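PDB 4CZW: PAN2-PAN3 deadenylation complex catalytic subunit pan2 from Neurospora crassa, which shortens poly(A) tails of mRNA, releasing 5'-AMP, as the catalytic subunit of the PAN2-PAN3 deadenylation complex, through the nuclease domain that this piece carries beside a protease-like domain. Local coordinates for residues I442-E447 / H549-D554; A477-G482 / K534-L539. All coordinates share one frame; numbering follows the deposited sequence.

Contact 1: residues I442-E447 / H549-D554; sequences IAIDTE and HGLSQD
Thr446 and Asp554 lie alongside each other, their side chains running in opposite directions, and the threonine hydroxyl meets OD2 of the carboxylate. Thr446 OG1 donates to Asp554 OD2 at 2.6 Å, meeting it on the anti side, 18° out of the carboxylate plane. A chi1 of 65° sets OG1 between the backbone N and the carbonyl carbon, and the nearby N-H adds a weak, bent bond to the same oxygen, Thr446 N to Asp554 OD2 being 3.3 Å. Two donors of one residue thus grip a single carboxylate oxygen, one of them weakly; threonine suits the place because its hydroxyl lies close to its own N-H and its beta-branched chain fits a strand.

The side chain of Asp445 crosses that of Asp554 at a slant, two like charges brought close, with Asp445 OD1 3.6 Å from Asp554 OD2 and the carboxylate planes 67° apart. Such convergence of acids is characteristic of the DEDD exonucleases, where they bind two divalent cations; Asp445, Glu447, Asp554 and Asp607 are the probable ligands here.

Farther along, the contact turns apolar. Leu551 directs CD2 at Ile444, 4.0 Å from its CG2 and 3.6 Å from its carbonyl O. The same carbonyl accepts from a water that in turn accepts from His549 N, so the water bridges strand and turn. Gly550, at positive phi, suits the turn leading into the helix.

Strand 441-451 is central to the nuclease sheet, paired with 471-481 on one side and 545-548 on the other, while helix 604-623 brings Ser604 and Asp607 against Asp445.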
loop_
_atom_site.group_PDB
_atom_site.type_symbol
_atom_site.label_atom_id
_atom_site.label_comp_id
_atom_site.label_asym_id
_atom_site.label_seq_id
_atom_site.Cartn_x
_atom_site.Cartn_y
_atom_site.Cartn_z
ATOM N N ILE A 442 -2.570 -25.835 -3.701
ATOM C CA ILE A 442 -1.120 -25.839 -3.547
ATOM C C ILE A 442 -0.713 -25.894 -2.075
ATOM O O ILE A 442 -1.314 -25.235 -1.227
ATOM C CB ILE A 442 -0.478 -24.601 -4.211
ATOM C CG1 ILE A 442 -1.109 -23.312 -3.681
ATOM C CG2 ILE A 442 -0.625 -24.670 -5.724
ATOM C CD1 ILE A 442 -0.530 -22.056 -4.291
ATOM N N ALA A 443 0.307 -26.695 -1.781
ATOM C CA ALA A 443 0.834 -26.804 -0.425
ATOM C C ALA A 443 2.037 -25.885 -0.253
ATOM O O ALA A 443 2.955 -25.897 -1.072
ATOM C CB ALA A 443 1.208 -28.243 -0.110
ATOM N N ILE A 444 2.035 -25.093 0.815
ATOM C CA ILE A 444 3.073 -24.086 1.009
ATOM C C ILE A 444 3.605 -24.051 2.445
ATOM O O ILE A 444 2.848 -24.200 3.406
ATOM C CB ILE A 444 2.552 -22.680 0.614
ATOM C CG1 ILE A 444 3.648 -21.623 0.771
ATOM C CG2 ILE A 444 1.311 -22.311 1.420
ATOM C CD1 ILE A 444 3.217 -20.229 0.377
ATOM N N ASP A 445 4.916 -23.874 2.573
ATOM C CA ASP A 445 5.557 -23.678 3.869
ATOM C C ASP A 445 6.809 -22.820 3.702
ATOM O O ASP A 445 7.445 -22.840 2.648
ATOM C CB ASP A 445 5.912 -25.020 4.513
ATOM C CG ASP A 445 6.476 -24.862 5.911
ATOM O OD1 ASP A 445 5.952 -24.023 6.673
ATOM O OD2 ASP A 445 7.450 -25.568 6.246
ATOM N N THR A 446 7.159 -22.061 4.738
ATOM C CA THR A 446 8.306 -21.160 4.662
ATOM C C THR A 446 9.274 -21.346 5.828
ATOM O O THR A 446 8.969 -22.035 6.801
ATOM C CB THR A 446 7.857 -19.682 4.632
ATOM O OG1 THR A 446 7.223 -19.346 5.872
ATOM C CG2 THR A 446 6.890 -19.433 3.482
ATOM N N GLU A 447 10.447 -20.728 5.714
ATOM C CA GLU A 447 11.441 -20.742 6.783
ATOM C C GLU A 447 11.831 -19.314 7.159
ATOM O O GLU A 447 11.933 -18.445 6.293
ATOM C CB GLU A 447 12.679 -21.539 6.363
ATOM C CG GLU A 447 12.390 -22.972 5.937
ATOM C CD GLU A 447 11.884 -23.841 7.077
ATOM O OE1 GLU A 447 12.083 -23.471 8.253
ATOM O OE2 GLU A 447 11.287 -24.900 6.792
ATOM N N HIS A 549 0.115 -25.750 7.369
ATOM C CA HIS A 549 -0.125 -25.900 8.799
ATOM C C HIS A 549 0.236 -24.618 9.541
ATOM O O HIS A 549 1.400 -24.223 9.578
ATOM C CB HIS A 549 0.677 -27.077 9.356
ATOM C CG HIS A 549 0.260 -27.496 10.732
ATOM N ND1 HIS A 549 -0.772 -28.382 10.959
ATOM C CD2 HIS A 549 0.734 -27.151 11.952
ATOM C CE1 HIS A 549 -0.914 -28.566 12.259
ATOM N NE2 HIS A 549 -0.013 -27.830 12.884
ATOM N N GLY A 550 -0.768 -23.975 10.131
ATOM C CA GLY A 550 -0.568 -22.719 10.831
ATOM C C GLY A 550 -0.086 -21.625 9.896
ATOM O O GLY A 550 0.903 -20.947 10.174
ATOM N N LEU A 551 -0.797 -21.452 8.787
ATOM C CA LEU A 551 -0.381 -20.533 7.731
ATOM C C LEU A 551 -0.495 -19.059 8.116
ATOM O O LEU A 551 0.021 -18.193 7.409
ATOM C CB LEU A 551 -1.201 -20.789 6.464
ATOM C CG LEU A 551 -0.896 -22.081 5.705
ATOM C CD1 LEU A 551 -1.775 -22.195 4.472
ATOM C CD2 LEU A 551 0.575 -22.143 5.324
ATOM N N SER A 552 -1.165 -18.774 9.228
ATOM C CA SER A 552 -1.359 -17.393 9.663
ATOM C C SER A 552 -0.029 -16.725 9.998
ATOM O O SER A 552 0.140 -15.523 9.796
ATOM C CB SER A 552 -2.293 -17.330 10.874
ATOM O OG SER A 552 -1.679 -17.883 12.024
ATOM N N GLN A 553 0.912 -17.512 10.509
ATOM C CA GLN A 553 2.232 -16.996 10.849
ATOM C C GLN A 553 3.068 -16.795 9.590
ATOM O O GLN A 553 3.826 -15.831 9.483
ATOM C CB GLN A 553 2.945 -17.940 11.819
ATOM C CG GLN A 553 4.250 -17.397 12.375
ATOM C CD GLN A 553 4.881 -18.325 13.394
ATOM O OE1 GLN A 553 4.422 -19.450 13.595
ATOM N NE2 GLN A 553 5.940 -17.857 14.045
ATOM N N ASP A 554 2.923 -17.714 8.639
ATOM C CA ASP A 554 3.626 -17.620 7.365
ATOM C C ASP A 554 3.196 -16.377 6.598
ATOM O O ASP A 554 4.030 -15.552 6.223
ATOM C CB ASP A 554 3.375 -18.871 6.519
ATOM C CG ASP A 554 3.941 -20.128 7.151
ATOM O OD1 ASP A 554 3.247 -20.740 7.990
ATOM O OD2 ASP A 554 5.078 -20.510 6.801
HETATM O O HOH W 1 2.629 -25.202 6.283
#

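Contact 2: residues A477-G482 / K534-L539; sequences ASVVRG and KKLWVL
No flat group enters the meeting of Val479 with Leu536 and Leu539 in the helix-on-sheet packing of the RNase H-like exonuclease fold; the planar side chains of these segments are engaged with other parts of the chain. The ring of Trp537 meets Tyr87 of the protease-like domain with planes at about 55°, and at its edge NE1 makes a weak hydrogen bond to Asp90. The guanidinium of Arg481 has partners at all three nitrogens: NE in a salt bridge with Glu434, NH1 and NH2 bonded to the carbonyls of Val489 and Glu427.

In the contact itself, helix 529-541 lies against a face of the mixed sheet at strand 471-481. Nearest CA atoms, those of Val479 and Leu536, are 8.8 Å apart, and aliphatic branches meet between them, with no hydrogen bond across. Leu536 and Leu539, three residues apart, project from one side of the helix, whose turn is tied by Leu539 N to Lys535 O at 3.0 Å. Valine suits the strand, since its beta branch favours extended backbone and offers two methyls to the helix; leucine suits the helix, because branching one carbon later lets its methyls reach the sheet.

Ile442 and Ile444 of strand 441-451 continue this apolar layer, and Lys535 forms a salt bridge with Asp494. Trp537 and Lys534, whose NZ bonds to the Thr73 carbonyl, put the outer side of the helix against the protease-like domain.

With chi1 at -165°, Val479 splits its methyls between the two leucines: CG1 lies 4.5 Å from Leu539 CD1, and CG2 makes the closer touch, 3.7 Å from Leu536 CD2.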
loop_
_atom_site.group_PDB
_atom_site.type_symbol
_atom_site.label_atom_id
_atom_site.label_comp_id
_atom_site.label_asym_id
_atom_site.label_seq_id
_atom_site.Cartn_x
_atom_site.Cartn_y
_atom_site.Cartn_z
ATOM N N ALA A 477 10.937 -20.093 0.624
ATOM C CA ALA A 477 9.517 -20.306 0.376
ATOM C C ALA A 477 9.303 -21.496 -0.551
ATOM O O ALA A 477 9.726 -21.479 -1.706
ATOM C CB ALA A 477 8.887 -19.053 -0.210
ATOM N N SER A 478 8.642 -22.530 -0.038
ATOM C CA SER A 478 8.396 -23.737 -0.816
ATOM C C SER A 478 6.913 -23.927 -1.107
ATOM O O SER A 478 6.096 -23.990 -0.191
ATOM C CB SER A 478 8.941 -24.966 -0.082
ATOM O OG SER A 478 10.326 -24.832 0.181
ATOM N N VAL A 479 6.571 -24.012 -2.389
ATOM C CA VAL A 479 5.197 -24.289 -2.789
ATOM C C VAL A 479 5.144 -25.601 -3.568
ATOM O O VAL A 479 5.954 -25.835 -4.466
ATOM C CB VAL A 479 4.603 -23.153 -3.637
ATOM C CG1 VAL A 479 3.094 -23.298 -3.717
ATOM C CG2 VAL A 479 4.966 -21.804 -3.040
ATOM N N VAL A 480 4.182 -26.448 -3.217
ATOM C CA VAL A 480 4.137 -27.819 -3.711
ATOM C C VAL A 480 2.801 -28.150 -4.379
ATOM O O VAL A 480 1.742 -27.738 -3.903
ATOM C CB VAL A 480 4.408 -28.811 -2.550
ATOM C CG1 VAL A 480 3.940 -30.214 -2.893
ATOM C CG2 VAL A 480 5.885 -28.804 -2.181
ATOM N N ARG A 481 2.863 -28.879 -5.493
ATOM C CA ARG A 481 1.666 -29.370 -6.174
ATOM C C ARG A 481 0.780 -30.180 -5.233
ATOM O O ARG A 481 1.244 -31.117 -4.583
ATOM C CB ARG A 481 2.050 -30.225 -7.383
ATOM C CG ARG A 481 2.766 -29.472 -8.489
ATOM C CD ARG A 481 3.201 -30.421 -9.596
ATOM N NE ARG A 481 3.783 -29.712 -10.731
ATOM C CZ ARG A 481 5.066 -29.384 -10.828
ATOM N NH1 ARG A 481 5.909 -29.697 -9.852
ATOM N NH2 ARG A 481 5.509 -28.738 -11.899
ATOM N N GLY A 482 -0.496 -29.819 -5.166
ATOM C CA GLY A 482 -1.428 -30.491 -4.279
ATOM C C GLY A 482 -2.296 -31.517 -4.981
ATOM O O GLY A 482 -3.148 -32.151 -4.355
ATOM N N LYS A 534 6.146 -12.052 -5.769
ATOM C CA LYS A 534 5.346 -11.881 -6.976
ATOM C C LYS A 534 4.657 -13.183 -7.368
ATOM O O LYS A 534 3.504 -13.179 -7.796
ATOM C CB LYS A 534 6.220 -11.379 -8.126
ATOM C CG LYS A 534 5.449 -10.967 -9.369
ATOM C CD LYS A 534 6.392 -10.512 -10.470
ATOM C CE LYS A 534 5.634 -10.059 -11.706
ATOM N NZ LYS A 534 4.817 -8.842 -11.442
ATOM N N LYS A 535 5.370 -14.295 -7.211
ATOM C CA LYS A 535 4.820 -15.612 -7.510
ATOM C C LYS A 535 3.624 -15.916 -6.619
ATOM O O LYS A 535 2.561 -16.309 -7.099
ATOM C CB LYS A 535 5.888 -16.694 -7.339
ATOM C CG LYS A 535 7.115 -16.504 -8.212
ATOM C CD LYS A 535 8.141 -17.592 -7.954
ATOM C CE LYS A 535 9.389 -17.385 -8.796
ATOM N NZ LYS A 535 10.416 -18.428 -8.525
ATOM N N LEU A 536 3.805 -15.727 -5.316
ATOM C CA LEU A 536 2.752 -15.995 -4.345
ATOM C C LEU A 536 1.560 -15.066 -4.548
ATOM O O LEU A 536 0.410 -15.484 -4.417
ATOM C CB LEU A 536 3.292 -15.854 -2.921
ATOM C CG LEU A 536 4.504 -16.724 -2.579
ATOM C CD1 LEU A 536 4.903 -16.546 -1.123
ATOM C CD2 LEU A 536 4.217 -18.184 -2.888
ATOM N N TRP A 537 1.842 -13.808 -4.874
ATOM C CA TRP A 537 0.793 -12.817 -5.091
ATOM C C TRP A 537 -0.058 -13.173 -6.306
ATOM O O TRP A 537 -1.277 -13.003 -6.291
ATOM C CB TRP A 537 1.397 -11.421 -5.263
ATOM C CG TRP A 537 0.366 -10.344 -5.414
ATOM C CD1 TRP A 537 -0.372 -9.770 -4.420
ATOM C CD2 TRP A 537 -0.042 -9.708 -6.633
ATOM N NE1 TRP A 537 -1.215 -8.819 -4.942
ATOM C CE2 TRP A 537 -1.031 -8.761 -6.299
ATOM C CE3 TRP A 537 0.333 -9.847 -7.973
ATOM C CZ2 TRP A 537 -1.649 -7.958 -7.255
ATOM C CZ3 TRP A 537 -0.283 -9.049 -8.921
ATOM C CH2 TRP A 537 -1.263 -8.116 -8.557
ATOM N N VAL A 538 0.593 -13.661 -7.357
ATOM C CA VAL A 538 -0.107 -14.095 -8.561
ATOM C C VAL A 538 -0.997 -15.298 -8.255
ATOM O O VAL A 538 -2.157 -15.344 -8.670
ATOM C CB VAL A 538 0.881 -14.453 -9.694
ATOM C CG1 VAL A 538 0.183 -15.237 -10.794
ATOM C CG2 VAL A 538 1.518 -13.194 -10.258
ATOM N N LEU A 539 -0.452 -16.255 -7.512
ATOM C CA LEU A 539 -1.178 -17.470 -7.155
ATOM C C LEU A 539 -2.435 -17.170 -6.341
ATOM O O LEU A 539 -3.444 -17.864 -6.469
ATOM C CB LEU A 539 -0.267 -18.424 -6.379
ATOM C CG LEU A 539 0.868 -19.064 -7.181
ATOM C CD1 LEU A 539 1.808 -19.835 -6.269
ATOM C CD2 LEU A 539 0.310 -19.967 -8.271
#

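From the N terminus, the chain runs through the protease-like domain before strand 441-451 opens the nuclease sheet. Strand 471-481 comes back antiparallel beside it, and Asp445 O to Ser478 N, at 3.0 Å, probably bonds the two. After further strands and short helices, helix 529-541 meets strand 471-481 in contact 2, closing a loop of 51 residues. The chain then adds strand 545-548, parallel to 441-451, and turns into helix 551-558, closing contact 1 over 101 residues. Contact 2 is thus nested within contact 1. Ile444, which takes part in contact 1, also touches Leu536 of contact 2, which joins the acidic site to the apolar layer, the contact centres 11 Å apart.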